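Local structure of bromo domain-containing protein (Trypanosoma brucei brucei, 5K29) at residues V72-L77 with G111-Y116; N86-F91 with D100-F105. The protein is of unknown function but carries a bromodomain, the four-helix module that in its relatives reads acetylated lysines, and so probably binds acetyl-lysine. One frame throughout, in Å; residues are numbered along the deposited sequence.

Interaction 1 (V72-L77 with G111-Y116)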
ATOM      1  N   VAL A  72      -9.492  -5.337  -9.561  1.00 70.40           N
ATOM      2  CA  VAL A  72     -10.720  -5.071  -8.788  1.00 70.88           C
ATOM      3  C   VAL A  72     -10.388  -5.010  -7.281  1.00 70.38           C
ATOM      4  O   VAL A  72     -10.878  -4.132  -6.559  1.00 66.55           O
ATOM      5  CB  VAL A  72     -11.804  -6.149  -9.047  1.00 78.73           C
ATOM      6  CG1 VAL A  72     -13.121  -5.780  -8.370  1.00 79.78           C
ATOM      7  CG2 VAL A  72     -12.019  -6.380 -10.539  1.00 83.13           C
ATOM      8  N   GLN A  73      -9.557  -5.971  -6.833  1.00 65.85           N
ATOM      9  CA  GLN A  73      -9.138  -6.164  -5.450  1.00 63.03           C
ATOM     10  C   GLN A  73      -7.783  -5.533  -5.106  1.00 63.84           C
ATOM     11  O   GLN A  73      -7.284  -5.743  -3.998  1.00 62.13           O
ATOM     12  CB  GLN A  73      -9.144  -7.663  -5.120  1.00 65.02           C
ATOM     13  CG  GLN A  73     -10.496  -8.156  -4.646  1.00 86.85           C
ATOM     14  CD  GLN A  73     -10.336  -9.338  -3.725  1.00107.46           C
ATOM     15  OE1 GLN A  73      -9.888 -10.419  -4.134  1.00108.69           O
ATOM     16  NE2 GLN A  73     -10.664  -9.140  -2.449  1.00 86.14           N
ATOM     17  N   LEU A  74      -7.226  -4.706  -6.016  1.00 59.45           N
ATOM     18  CA  LEU A  74      -5.952  -3.993  -5.847  1.00 56.41           C
ATOM     19  C   LEU A  74      -4.812  -4.969  -5.445  1.00 58.76           C
ATOM     20  O   LEU A  74      -4.010  -4.694  -4.565  1.00 57.09           O
ATOM     21  CB  LEU A  74      -6.089  -2.764  -4.897  1.00 54.87           C
ATOM     22  CG  LEU A  74      -7.091  -1.679  -5.376  1.00 60.57           C
ATOM     23  CD1 LEU A  74      -7.486  -0.726  -4.258  1.00 58.99           C
ATOM     24  CD2 LEU A  74      -6.538  -0.917  -6.553  1.00 64.84           C
ATOM     25  N   THR A  75      -4.784  -6.118  -6.119  1.00 57.34           N
ATOM     26  CA  THR A  75      -3.818  -7.207  -5.960  1.00 56.87           C
ATOM     27  C   THR A  75      -2.352  -6.699  -6.039  1.00 59.48           C
ATOM     28  O   THR A  75      -1.563  -6.980  -5.133  1.00 57.82           O
ATOM     29  CB  THR A  75      -4.133  -8.297  -6.998  1.00 60.26           C
ATOM     30  OG1 THR A  75      -5.483  -8.697  -6.826  1.00 63.72           O
ATOM     31  CG2 THR A  75      -3.242  -9.511  -6.877  1.00 62.08           C
ATOM     32  N   THR A  76      -2.009  -5.940  -7.099  1.00 55.85           N
ATOM     33  CA  THR A  76      -0.642  -5.429  -7.294  1.00 54.91           C
ATOM     34  C   THR A  76      -0.185  -4.517  -6.138  1.00 57.90           C
ATOM     35  O   THR A  76       0.932  -4.687  -5.639  1.00 56.77           O
ATOM     36  CB  THR A  76      -0.484  -4.773  -8.666  1.00 57.48           C
ATOM     37  OG1 THR A  76      -0.972  -5.693  -9.632  1.00 65.20           O
ATOM     38  CG2 THR A  76       0.979  -4.455  -8.998  1.00 58.51           C
ATOM     39  N   LEU A  77      -1.039  -3.552  -5.742  1.00 52.89           N
ATOM     40  CA  LEU A  77      -0.798  -2.617  -4.651  1.00 51.14           C
ATOM     41  C   LEU A  77      -0.589  -3.383  -3.352  1.00 53.53           C
ATOM     42  O   LEU A  77       0.356  -3.081  -2.634  1.00 54.22           O
ATOM     43  CB  LEU A  77      -1.943  -1.571  -4.511  1.00 51.36           C
ATOM     44  CG  LEU A  77      -1.887  -0.616  -3.287  1.00 54.45           C
ATOM     45  CD1 LEU A  77      -0.594   0.218  -3.257  1.00 55.10           C
ATOM     46  CD2 LEU A  77      -3.079   0.359  -3.294  1.00 56.67           C
ATOM     47  N   GLY A 111      -6.329  -2.306   5.547  1.00 57.24           N
ATOM     48  CA  GLY A 111      -7.594  -1.740   6.017  1.00 58.99           C
ATOM     49  C   GLY A 111      -8.047  -0.591   5.136  1.00 60.39           C
ATOM     50  O   GLY A 111      -9.190  -0.584   4.685  1.00 59.37           O
ATOM     51  N   LYS A 112      -7.129   0.341   4.811  1.00 55.33           N
ATOM     52  CA  LYS A 112      -7.393   1.508   3.943  1.00 56.01           C
ATOM     53  C   LYS A 112      -7.663   1.089   2.494  1.00 58.18           C
ATOM     54  O   LYS A 112      -8.521   1.662   1.824  1.00 57.67           O
ATOM     55  CB  LYS A 112      -6.230   2.528   3.989  1.00 58.20           C
ATOM     56  CG  LYS A 112      -6.242   3.436   5.211  1.00 68.37           C
ATOM     57  CD  LYS A 112      -6.639   4.843   4.796  1.00 83.19           C
ATOM     58  CE  LYS A 112      -6.965   5.759   5.945  1.00 99.95           C
ATOM     59  NZ  LYS A 112      -5.744   6.280   6.606  1.00114.12           N
ATOM     60  N   ILE A 113      -6.949   0.064   2.030  1.00 54.44           N
ATOM     61  CA  ILE A 113      -7.099  -0.484   0.687  1.00 53.91           C
ATOM     62  C   ILE A 113      -8.466  -1.146   0.571  1.00 55.84           C
ATOM     63  O   ILE A 113      -9.160  -0.904  -0.413  1.00 56.85           O
ATOM     64  CB  ILE A 113      -5.896  -1.424   0.296  1.00 55.56           C
ATOM     65  CG1 ILE A 113      -4.567  -0.598   0.173  1.00 54.14           C
ATOM     66  CG2 ILE A 113      -6.202  -2.172  -1.011  1.00 56.67           C
ATOM     67  CD1 ILE A 113      -3.200  -1.400   0.291  1.00 51.83           C
ATOM     68  N   ASP A 114      -8.885  -1.916   1.590  1.00 53.21           N
ATOM     69  CA  ASP A 114     -10.199  -2.588   1.569  1.00 54.43           C
ATOM     70  C   ASP A 114     -11.362  -1.618   1.708  1.00 60.92           C
ATOM     71  O   ASP A 114     -12.404  -1.828   1.079  1.00 61.36           O
ATOM     72  CB  ASP A 114     -10.297  -3.724   2.595  1.00 56.41           C
ATOM     73  CG  ASP A 114      -9.406  -4.929   2.308  1.00 73.09           C
ATOM     74  OD1 ASP A 114      -9.163  -5.230   1.101  1.00 72.03           O
ATOM     75  OD2 ASP A 114      -8.989  -5.607   3.286  1.00 82.23           O
ATOM     76  N   ALA A 115     -11.190  -0.556   2.527  1.00 59.33           N
ATOM     77  CA  ALA A 115     -12.203   0.483   2.733  1.00 60.95           C
ATOM     78  C   ALA A 115     -12.370   1.245   1.425  1.00 63.96           C
ATOM     79  O   ALA A 115     -13.481   1.629   1.096  1.00 65.63           O
ATOM     80  CB  ALA A 115     -11.764   1.437   3.824  1.00 62.50           C
ATOM     81  N   TYR A 116     -11.275   1.453   0.671  1.00 57.98           N
ATOM     82  CA  TYR A 116     -11.377   2.138  -0.616  1.00 58.74           C
ATOM     83  C   TYR A 116     -12.296   1.304  -1.571  1.00 62.94           C
ATOM     84  O   TYR A 116     -13.208   1.860  -2.175  1.00 63.63           O
ATOM     85  CB  TYR A 116      -9.989   2.390  -1.232  1.00 57.75           C
ATOM     86  CG  TYR A 116     -10.080   2.872  -2.666  1.00 61.39           C
ATOM     87  CD1 TYR A 116     -10.299   4.216  -2.960  1.00 63.89           C
ATOM     88  CD2 TYR A 116     -10.022   1.972  -3.730  1.00 62.87           C
ATOM     89  CE1 TYR A 116     -10.450   4.653  -4.273  1.00 65.36           C
ATOM     90  CE2 TYR A 116     -10.187   2.397  -5.046  1.00 66.04           C
ATOM     91  CZ  TYR A 116     -10.363   3.744  -5.314  1.00 74.91           C
ATOM     92  OH  TYR A 116     -10.477   4.171  -6.613  1.00 80.74           O
TER
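Ile113 lies against Leu74 and Leu77 in the hydrophobic interior of the bromodomain's helical bundle, where the residue that caps helix 75-92 and the helix's first turn pack on the late part of helix 97-122. Its beta-branched chain serves both leucines at once. CG2 goes to Leu74, 3.8 Å from Leu74 CD1 and 3.9 Å from Leu74 CB, while the longer branch runs to Leu77. A chi1 of -67° sets CG1 and CG2 on these separate courses, and the extended chi2 (159°) then carries Ile113 CD1 to within 3.9 Å of Leu77 CG.

Leu74 is the N-cap residue of helix 75-92. A polar residue is common at that position, yet here a leucine suits it because the side chain is turned inward, where helix 12-21 adds Met15 and Leu18 to the same apolar cluster. The contact has no hydrogen bond across it and rests on branched aliphatic groups and one aromatic ring.

That ring belongs to Tyr116, one turn after Ile113, whose OH hydrogen-bonds to Glu14 OE1 of helix 12-21 and whose hydrocarbon part meets the leucine. Crossing the tyrosine side chain at about a right angle, Leu74 places its CD1 methyl 3.7 Å from Tyr116 CD2.

Interaction 2 (N86-F91 with D100-F105)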
ATOM      1  N   ASN A  86       7.966  -7.569   3.969  1.00 45.78           N
ATOM      2  CA  ASN A  86       8.847  -8.768   4.024  1.00 47.50           C
ATOM      3  C   ASN A  86      10.335  -8.347   3.975  1.00 55.25           C
ATOM      4  O   ASN A  86      11.185  -8.935   4.647  1.00 53.93           O
ATOM      5  CB  ASN A  86       8.552  -9.697   2.847  1.00 48.30           C
ATOM      6  CG  ASN A  86       7.208 -10.389   2.846  1.00 60.57           C
ATOM      7  OD1 ASN A  86       6.590 -10.637   3.885  1.00 56.31           O
ATOM      8  ND2 ASN A  86       6.732 -10.753   1.653  1.00 54.81           N
ATOM      9  N   ASN A  87      10.625  -7.256   3.234  1.00 55.77           N
ATOM     10  CA  ASN A  87      11.969  -6.689   3.141  1.00 58.33           C
ATOM     11  C   ASN A  87      12.398  -6.068   4.481  1.00 62.06           C
ATOM     12  O   ASN A  87      13.536  -6.288   4.899  1.00 60.73           O
ATOM     13  CB  ASN A  87      12.067  -5.674   2.003  1.00 58.62           C
ATOM     14  CG  ASN A  87      13.491  -5.414   1.605  1.00 73.66           C
ATOM     15  OD1 ASN A  87      14.215  -6.316   1.185  1.00 70.39           O
ATOM     16  ND2 ASN A  87      13.933  -4.182   1.766  1.00 63.43           N
ATOM     17  N   CYS A  88      11.449  -5.369   5.181  1.00 59.39           N
ATOM     18  CA  CYS A  88      11.652  -4.761   6.506  1.00 60.82           C
ATOM     19  C   CYS A  88      12.005  -5.876   7.486  1.00 61.50           C
ATOM     20  O   CYS A  88      12.969  -5.766   8.231  1.00 60.31           O
ATOM     21  CB  CYS A  88      10.400  -4.019   6.977  1.00 61.76           C
ATOM     22  SG  CYS A  88       9.955  -2.563   5.986  1.00 65.84           S
ATOM     23  N   ILE A  89      11.208  -6.953   7.481  1.00 57.12           N
ATOM     24  CA  ILE A  89      11.433  -8.096   8.375  1.00 58.46           C
ATOM     25  C   ILE A  89      12.814  -8.716   8.137  1.00 62.80           C
ATOM     26  O   ILE A  89      13.517  -8.991   9.102  1.00 63.81           O
ATOM     27  CB  ILE A  89      10.267  -9.123   8.294  1.00 60.45           C
ATOM     28  CG1 ILE A  89       8.953  -8.517   8.860  1.00 59.74           C
ATOM     29  CG2 ILE A  89      10.632 -10.479   8.975  1.00 61.99           C
ATOM     30  CD1 ILE A  89       7.693  -9.344   8.540  1.00 69.85           C
ATOM     31  N   LEU A  90      13.207  -8.927   6.862  1.00 59.35           N
ATOM     32  CA  LEU A  90      14.514  -9.533   6.546  1.00 60.68           C
ATOM     33  C   LEU A  90      15.679  -8.737   7.131  1.00 67.92           C
ATOM     34  O   LEU A  90      16.564  -9.312   7.766  1.00 70.84           O
ATOM     35  CB  LEU A  90      14.694  -9.745   5.023  1.00 59.05           C
ATOM     36  CG  LEU A  90      16.117 -10.059   4.511  1.00 64.99           C
ATOM     37  CD1 LEU A  90      16.648 -11.376   5.055  1.00 67.88           C
ATOM     38  CD2 LEU A  90      16.173 -10.056   3.023  1.00 62.79           C
ATOM     39  N   PHE A  91      15.653  -7.416   6.953  1.00 64.97           N
ATOM     40  CA  PHE A  91      16.752  -6.569   7.384  1.00 67.44           C
ATOM     41  C   PHE A  91      16.712  -6.169   8.863  1.00 77.81           C
ATOM     42  O   PHE A  91      17.779  -5.980   9.430  1.00 81.32           O
ATOM     43  CB  PHE A  91      16.872  -5.347   6.456  1.00 66.68           C
ATOM     44  CG  PHE A  91      17.525  -5.721   5.136  1.00 67.23           C
ATOM     45  CD1 PHE A  91      18.914  -5.896   5.046  1.00 73.05           C
ATOM     46  CD2 PHE A  91      16.757  -5.929   3.993  1.00 64.57           C
ATOM     47  CE1 PHE A  91      19.515  -6.249   3.832  1.00 73.72           C
ATOM     48  CE2 PHE A  91      17.357  -6.295   2.784  1.00 68.08           C
ATOM     49  CZ  PHE A  91      18.726  -6.462   2.711  1.00 70.21           C
ATOM     50  N   ASP A 100       7.515  -5.225  14.453  1.00 81.07           N
ATOM     51  CA  ASP A 100       6.164  -4.993  14.958  1.00 80.92           C
ATOM     52  C   ASP A 100       5.546  -3.741  14.328  1.00 79.20           C
ATOM     53  O   ASP A 100       4.331  -3.708  14.155  1.00 78.15           O
ATOM     54  CB  ASP A 100       6.138  -4.927  16.495  1.00 87.63           C
ATOM     55  N   ALA A 101       6.376  -2.736  13.961  1.00 72.19           N
ATOM     56  CA  ALA A 101       5.902  -1.511  13.304  1.00 69.88           C
ATOM     57  C   ALA A 101       5.580  -1.805  11.841  1.00 68.89           C
ATOM     58  O   ALA A 101       4.615  -1.266  11.307  1.00 66.59           O
ATOM     59  CB  ALA A 101       6.947  -0.410  13.394  1.00 71.61           C
ATOM     60  N   ALA A 102       6.387  -2.676  11.207  1.00 63.23           N
ATOM     61  CA  ALA A 102       6.221  -3.078   9.820  1.00 58.95           C
ATOM     62  C   ALA A 102       4.937  -3.888   9.642  1.00 60.43           C
ATOM     63  O   ALA A 102       4.239  -3.693   8.646  1.00 56.74           O
ATOM     64  CB  ALA A 102       7.432  -3.882   9.350  1.00 58.85           C
ATOM     65  N   ARG A 103       4.630  -4.785  10.600  1.00 59.60           N
ATOM     66  CA  ARG A 103       3.428  -5.630  10.551  1.00 59.00           C
ATOM     67  C   ARG A 103       2.179  -4.820  10.872  1.00 63.44           C
ATOM     68  O   ARG A 103       1.144  -4.994  10.218  1.00 60.74           O
ATOM     69  CB  ARG A 103       3.582  -6.879  11.425  1.00 61.65           C
ATOM     70  CG  ARG A 103       4.611  -7.881  10.859  1.00 70.30           C
ATOM     71  CD  ARG A 103       4.751  -9.155  11.704  1.00 88.10           C
ATOM     72  NE  ARG A 103       5.335  -8.907  13.032  1.00 91.48           N
ATOM     73  CZ  ARG A 103       6.564  -9.264  13.403  1.00 95.83           C
ATOM     74  NH1 ARG A 103       7.002  -8.982  14.623  1.00 82.87           N
ATOM     75  NH2 ARG A 103       7.363  -9.909  12.559  1.00 69.40           N
ATOM     76  N   THR A 104       2.311  -3.873  11.819  1.00 63.43           N
ATOM     77  CA  THR A 104       1.262  -2.935  12.223  1.00 65.37           C
ATOM     78  C   THR A 104       0.908  -2.017  11.044  1.00 66.21           C
ATOM     79  O   THR A 104      -0.279  -1.783  10.796  1.00 66.65           O
ATOM     80  CB  THR A 104       1.725  -2.146  13.451  1.00 76.57           C
ATOM     81  OG1 THR A 104       1.665  -3.008  14.589  1.00 82.10           O
ATOM     82  CG2 THR A 104       0.902  -0.908  13.700  1.00 76.16           C
ATOM     83  N   PHE A 105       1.938  -1.521  10.316  1.00 57.37           N
ATOM     84  CA  PHE A 105       1.730  -0.672   9.156  1.00 54.67           C
ATOM     85  C   PHE A 105       0.906  -1.439   8.127  1.00 57.22           C
ATOM     86  O   PHE A 105      -0.102  -0.921   7.647  1.00 57.94           O
ATOM     87  CB  PHE A 105       3.065  -0.198   8.539  1.00 55.11           C
ATOM     88  CG  PHE A 105       2.912   0.380   7.146  1.00 54.94           C
ATOM     89  CD1 PHE A 105       2.416   1.667   6.959  1.00 59.37           C
ATOM     90  CD2 PHE A 105       3.152  -0.397   6.024  1.00 54.39           C
ATOM     91  CE1 PHE A 105       2.241   2.186   5.675  1.00 58.58           C
ATOM     92  CE2 PHE A 105       2.956   0.118   4.741  1.00 56.02           C
ATOM     93  CZ  PHE A 105       2.516   1.402   4.574  1.00 54.05           C
TER
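Ala102 and Arg103 are the two residues of helix 97-122 that meet Cys88 and Ile89 of helix 75-92. These two helices correspond to the B and C helices of the bromodomain fold, the last two of its bundle, and the contact lies close to the short connection between them, which corresponds to the BC loop.

Ala102 comes first and points at the partner helix. Its CB lies 3.8 Å from Cys88 CB. Cys88 uses its methylene for the contact because SG, at chi1 -66°, is directed to a different partner, Cys50, with which it forms a disulfide; Pro51 also touches the cysteine.

Arg103 follows with a long chain bent at chi3 (-67°), which folds the guanidinium back beside Ile89. Ile89 CD1 is 4.1 Å from both Arg103 CG and Arg103 NH2, so the isoleucine tip touches the start and the end of the arginine, and the two side chains cross at about a right angle. The same NH2 hydrogen-bonds to the carbonyl O of Ala94, in the connection between the helices.

Thr104, next along, satisfies its hydroxyl within the helix, its OG1 2.8 Å from Asp100 O.

The chemistry implies a close approach on the buried side, where two small groups, a methyl and a methylene, let the CA atoms of Cys88 and Ala102 come to 6.6 Å. At the more exposed margin the bond to Ala94 O holds the guanidinium beside Ile89, so that one arginine both packs on helix 75-92 and grips the backbone of the connection that follows it.

In the fold
Interactions 1 and 2 join the same two helices, 75-92 and 97-122, at places whose centres are 19 Å apart, on opposite sides of the chain's centre. Interaction 2 is nested within the loop that interaction 1 closes. Their nearest atoms remain about 7 Å apart, so the two do not touch. Interaction 1 is the more buried, its centre 8 Å from that of the chain against 13 Å for interaction 2, and helix 12-21 packs on it; a disulfide from Cys88 to Cys50 fastens helix 75-92 to a third part of the chain beside interaction 2. As in other bromodomains, the acetyl-lysine pocket probably lies at the BC-loop end, near interaction 2, with interaction 1 toward the other end.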